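Local coordinates for peptidase, M20/M25/M40 family (Staphylococcus aureus, PDB 4EWT), which probably hydrolyses the amide bond of N-acylated amino acids or related substrates, as a two-manganese amidohydrolase of the M20 peptidase family, at residues Arg185-Leu190 with Glu256-Gly261; Lys189-Gly194 with Lys250-Ile255; Lys272-Leu277 with Cys289-Asn294. One frame throughout, in Å; residues are numbered along the deposited sequence.

Contact 1 of 3, residues Arg185-Leu190 with Glu256-Gly261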
# COMPACT_ATOMS: atom_id res chain seq x y z
N ARG A 185 -10.91 -1.55 24.97
CA ARG A 185 -10.89 -2.50 23.88
C ARG A 185 -12.15 -2.37 23.04
O ARG A 185 -13.25 -2.14 23.58
CB ARG A 185 -10.77 -3.91 24.44
CG ARG A 185 -10.67 -5.01 23.40
CD ARG A 185 -10.20 -6.31 24.06
NE ARG A 185 -11.20 -6.77 25.01
CZ ARG A 185 -10.98 -7.69 25.95
NH1 ARG A 185 -9.79 -8.27 26.07
NH2 ARG A 185 -11.97 -8.03 26.77
N ALA A 186 -11.99 -2.49 21.72
CA ALA A 186 -13.13 -2.64 20.82
C ALA A 186 -12.85 -3.76 19.82
O ALA A 186 -11.70 -4.13 19.62
CB ALA A 186 -13.45 -1.33 20.12
N PHE A 187 -13.91 -4.29 19.21
CA PHE A 187 -13.83 -5.33 18.20
C PHE A 187 -14.62 -4.93 16.97
O PHE A 187 -15.69 -4.33 17.08
CB PHE A 187 -14.41 -6.64 18.73
CG PHE A 187 -13.68 -7.18 19.92
CD1 PHE A 187 -12.37 -7.63 19.80
CD2 PHE A 187 -14.30 -7.22 21.17
CE1 PHE A 187 -11.68 -8.13 20.91
CE2 PHE A 187 -13.63 -7.72 22.29
CZ PHE A 187 -12.33 -8.18 22.16
N PHE A 188 -14.13 -5.31 15.80
CA PHE A 188 -14.88 -5.07 14.57
C PHE A 188 -14.81 -6.23 13.59
O PHE A 188 -13.82 -6.97 13.54
CB PHE A 188 -14.46 -3.75 13.91
CG PHE A 188 -13.01 -3.71 13.46
CD1 PHE A 188 -12.68 -3.96 12.14
CD2 PHE A 188 -12.00 -3.37 14.36
CE1 PHE A 188 -11.33 -3.90 11.71
CE2 PHE A 188 -10.64 -3.30 13.96
CZ PHE A 188 -10.31 -3.57 12.64
N LYS A 189 -15.88 -6.37 12.82
CA LYS A 189 -15.91 -7.27 11.68
C LYS A 189 -16.20 -6.41 10.47
O LYS A 189 -17.06 -5.53 10.52
CB LYS A 189 -17.01 -8.32 11.83
CG LYS A 189 -16.82 -9.22 13.05
CD LYS A 189 -17.96 -10.21 13.19
CE LYS A 189 -17.70 -11.17 14.36
NZ LYS A 189 -18.99 -11.62 14.99
N LEU A 190 -15.46 -6.64 9.39
CA LEU A 190 -15.71 -5.90 8.17
C LEU A 190 -15.91 -6.88 7.03
O LEU A 190 -15.05 -7.74 6.77
CB LEU A 190 -14.56 -4.95 7.85
CG LEU A 190 -14.56 -4.25 6.48
CD1 LEU A 190 -15.73 -3.25 6.30
CD2 LEU A 190 -13.23 -3.57 6.28
N GLU A 256 -11.65 -9.49 10.43
CA GLU A 256 -11.94 -9.27 11.83
C GLU A 256 -10.74 -8.65 12.52
O GLU A 256 -9.59 -9.07 12.29
CB GLU A 256 -12.36 -10.56 12.52
CG GLU A 256 -13.69 -11.12 12.05
CD GLU A 256 -14.09 -12.39 12.78
OE1 GLU A 256 -13.23 -12.95 13.49
OE2 GLU A 256 -15.25 -12.84 12.64
N GLY A 257 -11.00 -7.65 13.35
CA GLY A 257 -9.92 -6.99 14.08
C GLY A 257 -10.24 -6.57 15.50
O GLY A 257 -11.39 -6.65 15.96
N ASP A 258 -9.21 -6.15 16.20
CA ASP A 258 -9.39 -5.59 17.52
C ASP A 258 -8.52 -4.38 17.75
O ASP A 258 -7.50 -4.17 17.09
CB ASP A 258 -9.28 -6.64 18.63
CG ASP A 258 -7.88 -6.85 19.09
OD1 ASP A 258 -7.08 -7.39 18.30
OD2 ASP A 258 -7.57 -6.47 20.26
N VAL A 259 -8.97 -3.59 18.71
CA VAL A 259 -8.57 -2.22 18.91
C VAL A 259 -8.32 -2.05 20.39
O VAL A 259 -9.11 -2.53 21.22
CB VAL A 259 -9.72 -1.27 18.46
CG1 VAL A 259 -9.58 0.10 19.09
CG2 VAL A 259 -9.79 -1.18 16.90
N ARG A 260 -7.20 -1.41 20.72
CA ARG A 260 -6.94 -0.97 22.09
C ARG A 260 -6.65 0.51 22.07
O ARG A 260 -5.94 1.00 21.18
CB ARG A 260 -5.74 -1.67 22.71
CG ARG A 260 -5.60 -3.13 22.46
CD ARG A 260 -6.33 -3.99 23.45
NE ARG A 260 -6.36 -5.34 22.90
CZ ARG A 260 -6.57 -6.46 23.59
NH1 ARG A 260 -6.78 -6.42 24.90
NH2 ARG A 260 -6.56 -7.62 22.95
N GLY A 261 -7.17 1.22 23.07
CA GLY A 261 -6.83 2.62 23.29
C GLY A 261 -6.68 2.81 24.78
O GLY A 261 -7.53 2.35 25.54

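Contact 2 of 3, residues Lys189-Gly194 with Lys250-Ile255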
# COMPACT_ATOMS: atom_id res chain seq x y z
N LYS A 189 -15.88 -6.37 12.82
CA LYS A 189 -15.91 -7.27 11.68
C LYS A 189 -16.20 -6.41 10.47
O LYS A 189 -17.06 -5.53 10.52
CB LYS A 189 -17.01 -8.32 11.83
CG LYS A 189 -16.82 -9.22 13.05
CD LYS A 189 -17.96 -10.21 13.19
CE LYS A 189 -17.70 -11.17 14.36
NZ LYS A 189 -18.99 -11.62 14.99
N LEU A 190 -15.46 -6.64 9.39
CA LEU A 190 -15.71 -5.90 8.17
C LEU A 190 -15.91 -6.88 7.03
O LEU A 190 -15.05 -7.74 6.77
CB LEU A 190 -14.56 -4.95 7.85
CG LEU A 190 -14.56 -4.25 6.48
CD1 LEU A 190 -15.73 -3.25 6.30
CD2 LEU A 190 -13.23 -3.57 6.28
N LYS A 191 -17.05 -6.77 6.37
CA LYS A 191 -17.28 -7.56 5.20
C LYS A 191 -17.03 -6.67 4.00
O LYS A 191 -17.56 -5.58 3.93
CB LYS A 191 -18.69 -8.16 5.18
CG LYS A 191 -19.00 -8.88 3.87
CD LYS A 191 -20.23 -9.77 3.96
CE LYS A 191 -21.50 -8.96 3.97
NZ LYS A 191 -22.69 -9.83 3.63
N VAL A 192 -16.17 -7.13 3.10
CA VAL A 192 -15.85 -6.40 1.87
C VAL A 192 -16.44 -7.22 0.72
O VAL A 192 -15.95 -8.33 0.42
CB VAL A 192 -14.32 -6.20 1.68
CG1 VAL A 192 -14.02 -5.41 0.40
CG2 VAL A 192 -13.67 -5.45 2.89
N GLN A 193 -17.50 -6.70 0.12
CA GLN A 193 -18.18 -7.39 -0.97
C GLN A 193 -17.82 -6.73 -2.30
O GLN A 193 -18.16 -5.57 -2.53
CB GLN A 193 -19.70 -7.36 -0.73
CG GLN A 193 -20.57 -7.87 -1.89
CD GLN A 193 -20.55 -9.38 -2.02
OE1 GLN A 193 -20.11 -9.91 -3.05
NE2 GLN A 193 -21.04 -10.08 -1.00
N GLY A 194 -17.09 -7.47 -3.13
CA GLY A 194 -16.85 -7.09 -4.53
C GLY A 194 -17.77 -7.91 -5.43
O GLY A 194 -18.95 -8.10 -5.13
N LYS A 250 -12.00 -13.50 -6.16
CA LYS A 250 -12.74 -13.65 -4.93
C LYS A 250 -13.79 -12.54 -4.70
O LYS A 250 -13.48 -11.35 -4.79
CB LYS A 250 -11.76 -13.77 -3.75
CG LYS A 250 -12.39 -14.00 -2.38
CD LYS A 250 -12.74 -15.46 -2.15
CE LYS A 250 -13.74 -15.64 -1.01
NZ LYS A 250 -14.25 -17.04 -0.92
N ASP A 251 -15.03 -12.95 -4.43
CA ASP A 251 -16.20 -12.04 -4.38
C ASP A 251 -16.36 -11.29 -3.07
O ASP A 251 -16.91 -10.19 -3.05
CB ASP A 251 -17.50 -12.81 -4.70
CG ASP A 251 -17.86 -13.83 -3.63
OD1 ASP A 251 -16.96 -14.44 -3.02
OD2 ASP A 251 -19.08 -14.03 -3.41
N VAL A 252 -15.89 -11.89 -1.98
CA VAL A 252 -16.07 -11.36 -0.64
C VAL A 252 -14.91 -11.78 0.26
O VAL A 252 -14.42 -12.91 0.16
CB VAL A 252 -17.45 -11.77 -0.03
CG1 VAL A 252 -17.59 -13.27 0.04
CG2 VAL A 252 -17.65 -11.15 1.35
N VAL A 253 -14.41 -10.84 1.07
CA VAL A 253 -13.50 -11.19 2.15
C VAL A 253 -14.09 -10.74 3.50
O VAL A 253 -14.81 -9.74 3.59
CB VAL A 253 -12.01 -10.69 1.96
CG1 VAL A 253 -11.44 -11.11 0.59
CG2 VAL A 253 -11.88 -9.22 2.14
N GLU A 254 -13.87 -11.50 4.55
CA GLU A 254 -14.25 -11.10 5.88
C GLU A 254 -13.05 -10.80 6.71
O GLU A 254 -12.20 -11.60 6.89
CB GLU A 254 -15.04 -12.14 6.62
CG GLU A 254 -16.18 -12.65 5.92
CD GLU A 254 -17.43 -11.93 6.18
OE1 GLU A 254 -17.44 -10.97 6.95
OE2 GLU A 254 -18.40 -12.32 5.56
N ILE A 255 -13.04 -9.61 7.22
CA ILE A 255 -11.95 -9.14 8.05
C ILE A 255 -12.44 -8.99 9.49
O ILE A 255 -13.52 -8.47 9.73
CB ILE A 255 -11.38 -7.81 7.52
CG1 ILE A 255 -10.46 -8.08 6.31
CG2 ILE A 255 -10.66 -7.03 8.64
CD1 ILE A 255 -10.39 -6.89 5.33

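Contact 3 of 3, residues Lys272-Leu277 with Cys289-Asn294. With PE7 (1-deoxy-1-thio-heptaethylene glycol), chain L.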
# COMPACT_ATOMS: atom_id res chain seq x y z
N LYS A 272 -13.52 6.34 14.79
CA LYS A 272 -13.82 7.33 13.77
C LYS A 272 -12.98 7.12 12.51
O LYS A 272 -13.49 7.16 11.39
CB LYS A 272 -13.64 8.75 14.32
CG LYS A 272 -13.72 9.87 13.26
CD LYS A 272 -13.55 11.26 13.91
CE LYS A 272 -13.30 12.31 12.83
NZ LYS A 272 -13.26 13.71 13.39
N GLU A 273 -11.68 6.89 12.71
CA GLU A 273 -10.75 6.73 11.58
C GLU A 273 -10.89 5.40 10.82
O GLU A 273 -10.68 5.36 9.61
CB GLU A 273 -9.30 7.02 12.03
CG GLU A 273 -9.10 8.51 12.46
CD GLU A 273 -9.49 9.51 11.36
OE1 GLU A 273 -9.37 9.16 10.17
OE2 GLU A 273 -9.91 10.66 11.67
N ILE A 274 -11.26 4.33 11.53
CA ILE A 274 -11.50 3.03 10.89
C ILE A 274 -12.80 3.10 10.11
O ILE A 274 -12.89 2.57 9.00
CB ILE A 274 -11.58 1.88 11.94
CG1 ILE A 274 -10.18 1.55 12.45
CG2 ILE A 274 -12.29 0.59 11.36
CD1 ILE A 274 -10.14 0.54 13.59
N LYS A 275 -13.81 3.76 10.68
CA LYS A 275 -15.05 4.02 9.95
C LYS A 275 -14.85 4.87 8.70
O LYS A 275 -15.51 4.62 7.70
CB LYS A 275 -16.14 4.62 10.87
CG LYS A 275 -16.73 3.56 11.77
CD LYS A 275 -17.64 4.12 12.90
CE LYS A 275 -18.32 2.96 13.62
NZ LYS A 275 -19.35 3.43 14.64
N ARG A 276 -13.90 5.82 8.73
CA ARG A 276 -13.61 6.67 7.55
C ARG A 276 -12.94 5.85 6.44
O ARG A 276 -13.29 5.95 5.26
CB ARG A 276 -12.68 7.84 7.92
CG ARG A 276 -12.55 8.91 6.79
CD ARG A 276 -11.22 9.71 6.92
NE ARG A 276 -11.11 10.39 8.20
CZ ARG A 276 -11.56 11.62 8.45
NH1 ARG A 276 -12.16 12.35 7.50
NH2 ARG A 276 -11.39 12.13 9.67
N LEU A 277 -11.97 5.05 6.83
CA LEU A 277 -11.32 4.14 5.88
C LEU A 277 -12.27 3.14 5.29
O LEU A 277 -12.18 2.82 4.12
CB LEU A 277 -10.15 3.43 6.53
CG LEU A 277 -9.01 4.36 6.90
CD1 LEU A 277 -8.02 3.55 7.73
CD2 LEU A 277 -8.36 4.95 5.64
N CYS A 289 -19.07 -2.27 1.78
CA CYS A 289 -18.49 -2.63 3.07
C CYS A 289 -19.57 -2.73 4.13
O CYS A 289 -20.41 -1.84 4.23
CB CYS A 289 -17.50 -1.57 3.50
SG CYS A 289 -15.98 -1.65 2.60
N THR A 290 -19.53 -3.80 4.92
CA THR A 290 -20.42 -3.93 6.08
C THR A 290 -19.56 -4.00 7.33
O THR A 290 -18.92 -5.01 7.61
CB THR A 290 -21.36 -5.16 5.97
OG1 THR A 290 -21.91 -5.20 4.65
CG2 THR A 290 -22.51 -5.08 7.01
N LEU A 291 -19.54 -2.88 8.05
CA LEU A 291 -18.78 -2.75 9.28
C LEU A 291 -19.69 -2.89 10.50
O LEU A 291 -20.73 -2.21 10.60
CB LEU A 291 -18.06 -1.40 9.31
CG LEU A 291 -17.03 -1.12 10.41
CD1 LEU A 291 -15.90 -2.10 10.37
CD2 LEU A 291 -16.52 0.32 10.27
N GLU A 292 -19.32 -3.82 11.37
CA GLU A 292 -19.93 -3.97 12.69
C GLU A 292 -18.81 -3.59 13.66
O GLU A 292 -17.75 -4.20 13.66
CB GLU A 292 -20.36 -5.42 12.92
CG GLU A 292 -21.41 -5.96 11.93
CD GLU A 292 -21.57 -7.49 12.00
OE1 GLU A 292 -21.52 -8.14 10.94
OE2 GLU A 292 -21.74 -8.04 13.13
N TYR A 293 -19.04 -2.56 14.46
CA TYR A 293 -18.01 -2.05 15.34
C TYR A 293 -18.56 -2.09 16.77
O TYR A 293 -19.50 -1.36 17.11
CB TYR A 293 -17.62 -0.62 14.91
CG TYR A 293 -16.28 -0.18 15.47
CD1 TYR A 293 -15.14 -0.20 14.69
CD2 TYR A 293 -16.16 0.23 16.80
CE1 TYR A 293 -13.90 0.19 15.21
CE2 TYR A 293 -14.93 0.62 17.33
CZ TYR A 293 -13.81 0.60 16.53
OH TYR A 293 -12.60 1.00 17.04
N ASN A 294 -17.97 -2.96 17.59
CA ASN A 294 -18.51 -3.27 18.91
C ASN A 294 -17.56 -2.83 19.99
O ASN A 294 -16.47 -3.41 20.15
CB ASN A 294 -18.78 -4.77 19.06
CG ASN A 294 -19.86 -5.29 18.11
OD1 ASN A 294 -20.85 -4.60 17.82
ND2 ASN A 294 -19.68 -6.52 17.64
S1 PE7 L . -4.65 24.88 12.68
C2 PE7 L . -5.60 26.37 12.19
C3 PE7 L . -6.08 26.30 10.74
O4 PE7 L . -7.11 25.30 10.61
C5 PE7 L . -7.91 25.57 9.46
C6 PE7 L . -7.94 24.33 8.58
O7 PE7 L . -8.76 23.40 9.28
C8 PE7 L . -8.72 22.14 8.60
C9 PE7 L . -9.52 21.07 9.33
O10 PE7 L . -9.39 21.24 10.73
C11 PE7 L . -9.44 19.97 11.37
C12 PE7 L . -8.25 19.71 12.26
O13 PE7 L . -7.84 18.36 11.98
C14 PE7 L . -6.70 17.96 12.73
C15 PE7 L . -6.10 16.83 11.91
O16 PE7 L . -7.16 15.95 11.58
C17 PE7 L . -6.68 14.85 10.82
C18 PE7 L . -7.89 14.21 10.19
O19 PE7 L . -8.10 14.95 8.99
C20 PE7 L . -9.05 14.26 8.17
C21 PE7 L . -10.00 15.24 7.45
O22 PE7 L . -10.36 16.34 8.30

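Contact 1 of 3, residues Arg185-Leu190 with Glu256-Gly261
Phe188 lays one face of its ring over Gly257 on the neighbouring antiparallel strand. The CA of Gly257 sits 3.9 Å from the ring centroid of Phe188, a CH-pi contact 20° off the ring normal. Phe188 reaches it because its CG stands between the backbone N and the carbonyl carbon (chi1 63°), which folds the ring back over the partner strand. The ring edge then meets a methyl, with CE2 of Phe188 3.7 Å from CG2 of Val259. Ala186 CB adds to the same face beside Val259 CB. Ile270 and Ile274 of helix 264-285 cover this side, which is the tight, buried part. Underneath, Phe188 and Gly257 exchange two backbone hydrogen bonds. N of Phe188 gives to O of Gly257 at 3.1 Å. N of Gly257 gives back to O of Phe188 at 2.9 Å. Ala186 and Val259 form the other hydrogen-bonded pair.

The opposite face is more polar, and it is loosest at the partly exposed Lys189 and Glu256. These two run alongside each other, yet NZ of Lys189 stays 4.6 Å from OE2 of Glu256, too far for a salt bridge. CD1 of Phe187 leans on CB of Asp258 at 3.4 Å, and the Phe187 ring meets Phe246 of the second subunit edge-to-face. CD of Arg185 lies over one face of the Arg260 guanidinium, 3.5 Å above its plane. Each arginine has its own acid: Asp296 bridges to NE of Arg185, and OD2 of Asp258 accepts two weak bonds from Arg260. These carboxylates probably offset the like charges of the two neighbouring guanidinium groups.

Contact 2 of 3, residues Lys189-Gly194 with Lys250-Ile255
The antiparallel ladder between strands 179-193 and 248-261 continues here to its outer end, in the sheet of the smaller domain of this M20 peptidase. Leu190 and Ile255 form one hydrogen-bonded pair. N of Leu190 gives to O of Ile255 at 2.7 Å, and N of Ile255 gives one back to O of Leu190. Val192 and Val253 form the next pair, where N of Val192 points almost straight at O of Val253 (179° at the hydrogen). Past the last bridge, N of Gly194 still reaches O of Asp251 at 2.7 Å, but that bond is bent to 138°.

The buried face carries Leu190, Val192, Val253 and Ile255. CB of Val192 meets CG2 of Val253 at 3.9 Å. CD1 of Ile255 reaches diagonally to CG2 of Val192, a more distant touch. Phe215 and Ile209 of helix 208-226 pack on this face, against Leu190 and Val253.

The other face is partly exposed and mixed. CG of Lys191 stands anti to its backbone N (chi1 174°), which brings the chain alongside Glu254. The Glu254 carboxylate straddles the aliphatic part of that lysine: OE1 is 3.5 Å from CB of Lys191, and OE2 is as close to CD. NZ of Lys191 itself stays 5.3 Å from OE2 of Glu254, so the two charges probably attract weakly, without a salt bridge. CG of Lys191 also touches CG2 of Val252, at 3.7 Å. Such alternation, with aliphatic side chains under the helices and mostly polar or charged ones on the other face, is typical of a two-layer alpha/beta sandwich with a one-sided helical layer.

Contact 3 of 3, residues Lys272-Leu277 with Cys289-Asn294
Lys275 of helix 264-285 packs across Leu291 and Tyr293 of strand 288-295, joining the helical layer to the antiparallel sheet of the smaller domain's alpha/beta sandwich. The helix and the strand that follows it run antiparallel, 168° between their directions, with axes 10.2 Å apart.

From CB, Lys275 turns its CG anti to the carbonyl carbon (chi1 -75°), and from there the chain is extended. CG lands 3.6 Å from CD2 of Leu291, where the two side chains cross at about a right angle. CD carries the chain on toward Tyr293. CE comes 3.9 Å from CB of Tyr293. NZ ends in a salt bridge to Glu271, one turn back on the helix.

Ile274 fills the more buried flank, beside Phe188 and Val259. Its CD1 meets the edge of the Tyr293 ring, 4.1 Å from CE1.

On the far side of the helix, Arg276 grips Glu273 side-on, NE to OE1 and NH2 to OE2 of Glu273, both 2.9 Å. The end of the glycol PE7 lies over one face of this guanidinium, toward its rim: C20 is 3.5 Å from NH2 of Arg276.

Overall arrangement
All three contacts lie in the smaller alpha/beta domain, on the same side of the chain's centre. Contacts 1 and 2 are successive parts of one ladder, strand 179-193 with strand 248-261, their centres 16 Å apart; they share Lys189 and Leu190. Contact 3 comes later in the chain and joins the next helix, 264-285, to strand 288-295. That strand flanks the other edge of 179-193, so contact 3 lies about 10 Å from contact 1 and 13 Å from contact 2, centre to centre. Contacts 1 and 2 meet the second subunit, contact 3 the third. The shared sheet thus probably ties the helices and subunit interfaces to the metal-site neighbourhood, where the side chain of Arg185 is about 8 Å from a manganese ion.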